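Local coordinates for putative (Helicobacter pylori, PDB 4O8S), which probably acts as a nucleotidyltransferase, belonging to the AbiEii toxin family of that superfamily, at residues A[8-11]-A[12-16]. Residues are numbered along the deposited sequence; the frame is centred on the assembly and turned at random.
Sequences NHEK and LMRAI
Two groups grip Glu10 OE2: Arg14 NE donates to it at 3.2 Å in a salt bridge, and a water donates a hydrogen bond to it at 3.0 Å. The same water accepts from Arg14 NH2, also at 3.0 Å, closing a small ring between carboxylate and guanidinium. NE reaches the anti lone pair of OE2 and keeps OE2 close to the guanidinium plane, although the planes of the two charged groups are 33° apart. With CG of Glu10 anti to its own nitrogen (chi1 -180°) and CG of Arg14 anti to its carbonyl carbon (chi1 -74°), both chains run side by side in the same direction. Glu10 OE1 is hydrogen-bonded to Tyr34 OH of helix 29-36, which helps fix the carboxylate's rotation. This is an i to i+4 ion pair on the partly exposed side of helix 4-19, a place where long charged chains can pair at little desolvation cost. The same two residues are also joined through the backbone by the helical i to i+4 bond, Arg14 N to Glu10 O at 2.9 Å. The buried side, against Leu100 of strand 98-106, carries His9 and Met13, a selenomethionine. Met13 CG sits over one face of the His9 ring, toward the rim, and Met13 SE lies obliquely 4.5 Å from the His9 ring centroid. The unbranched, flexible chain of a methionine can lie against such a flat ring, whose nitrogens are both engaged, ND1 by Tyr89 OH and NE2 by Glu44 O.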
loop_
_atom_site.group_PDB
_atom_site.type_symbol
_atom_site.label_atom_id
_atom_site.label_comp_id
_atom_site.label_asym_id
_atom_site.label_seq_id
_atom_site.Cartn_x
_atom_site.Cartn_y
_atom_site.Cartn_z
ATOM N N ASN A 8 7.200 16.637 6.529
ATOM C CA ASN A 8 7.883 17.067 5.317
ATOM C C ASN A 8 7.978 15.923 4.312
ATOM O O ASN A 8 7.842 16.137 3.107
ATOM C CB ASN A 8 9.246 17.666 5.648
ATOM C CG ASN A 8 9.123 19.070 6.206
ATOM O OD1 ASN A 8 8.356 19.882 5.685
ATOM N ND2 ASN A 8 9.842 19.353 7.285
ATOM N N HIS A 9 8.170 14.707 4.816
ATOM C CA HIS A 9 8.179 13.517 3.971
ATOM C C HIS A 9 6.847 13.355 3.226
ATOM O O HIS A 9 6.824 13.160 2.004
ATOM C CB HIS A 9 8.463 12.276 4.812
ATOM C CG HIS A 9 8.825 11.065 4.005
ATOM N ND1 HIS A 9 10.023 10.956 3.325
ATOM C CD2 HIS A 9 8.162 9.905 3.786
ATOM C CE1 HIS A 9 10.074 9.785 2.716
ATOM N NE2 HIS A 9 8.959 9.125 2.977
ATOM N N GLU A 10 5.737 13.436 3.957
ATOM C CA GLU A 10 4.416 13.334 3.326
ATOM C C GLU A 10 4.214 14.420 2.279
ATOM O O GLU A 10 3.643 14.181 1.211
ATOM C CB GLU A 10 3.294 13.410 4.373
ATOM C CG GLU A 10 1.894 13.297 3.736
ATOM C CD GLU A 10 0.743 13.165 4.735
ATOM O OE1 GLU A 10 0.990 12.998 5.952
ATOM O OE2 GLU A 10 -0.426 13.212 4.281
ATOM N N LYS A 11 4.676 15.624 2.585
ATOM C CA LYS A 11 4.525 16.746 1.663
ATOM C C LYS A 11 5.274 16.494 0.352
ATOM O O LYS A 11 4.770 16.798 -0.737
ATOM C CB LYS A 11 5.038 18.020 2.328
ATOM C CG LYS A 11 5.062 19.247 1.430
ATOM C CD LYS A 11 5.773 20.384 2.172
ATOM C CE LYS A 11 5.659 21.722 1.457
ATOM N NZ LYS A 11 6.387 22.803 2.206
ATOM N N LEU A 12 6.475 15.927 0.452
ATOM C CA LEU A 12 7.228 15.608 -0.754
ATOM C C LEU A 12 6.551 14.492 -1.519
ATOM O O LEU A 12 6.423 14.572 -2.733
ATOM C CB LEU A 12 8.667 15.215 -0.418
ATOM C CG LEU A 12 9.523 14.627 -1.545
ATOM C CD1 LEU A 12 9.752 15.608 -2.685
ATOM C CD2 LEU A 12 10.857 14.165 -0.957
HETATM N N MSE A 13 6.105 13.451 -0.813
HETATM C CA MSE A 13 5.424 12.347 -1.488
HETATM C C MSE A 13 4.193 12.816 -2.258
HETATM O O MSE A 13 4.016 12.456 -3.427
HETATM C CB MSE A 13 5.044 11.253 -0.494
HETATM C CG MSE A 13 6.240 10.535 0.129
HETATM SE SE MSE A 13 5.571 8.890 1.028
HETATM C CE MSE A 13 4.384 9.682 2.359
ATOM N N ARG A 14 3.357 13.638 -1.618
ATOM C CA ARG A 14 2.136 14.153 -2.263
ATOM C C ARG A 14 2.410 14.972 -3.519
ATOM O O ARG A 14 1.740 14.797 -4.532
ATOM C CB ARG A 14 1.327 15.023 -1.288
ATOM C CG ARG A 14 0.593 14.247 -0.200
ATOM C CD ARG A 14 -0.441 15.144 0.509
ATOM N NE ARG A 14 -1.280 14.356 1.406
ATOM C CZ ARG A 14 -2.394 13.731 1.028
ATOM N NH1 ARG A 14 -2.810 13.807 -0.236
ATOM N NH2 ARG A 14 -3.091 13.023 1.910
ATOM N N ALA A 15 3.382 15.877 -3.438
ATOM C CA ALA A 15 3.732 16.716 -4.582
ATOM C C ALA A 15 4.141 15.838 -5.758
ATOM O O ALA A 15 3.732 16.061 -6.912
ATOM C CB ALA A 15 4.857 17.652 -4.217
ATOM N N ILE A 16 4.944 14.822 -5.463
ATOM C CA ILE A 16 5.388 13.923 -6.516
ATOM C C ILE A 16 4.200 13.238 -7.167
ATOM O O ILE A 16 4.037 13.305 -8.391
ATOM C CB ILE A 16 6.396 12.871 -5.975
ATOM C CG1 ILE A 16 7.751 13.539 -5.742
ATOM C CG2 ILE A 16 6.553 11.728 -6.943
ATOM C CD1 ILE A 16 8.718 12.687 -4.920
HETATM O O HOH W 1 -2.840 11.426 4.457
#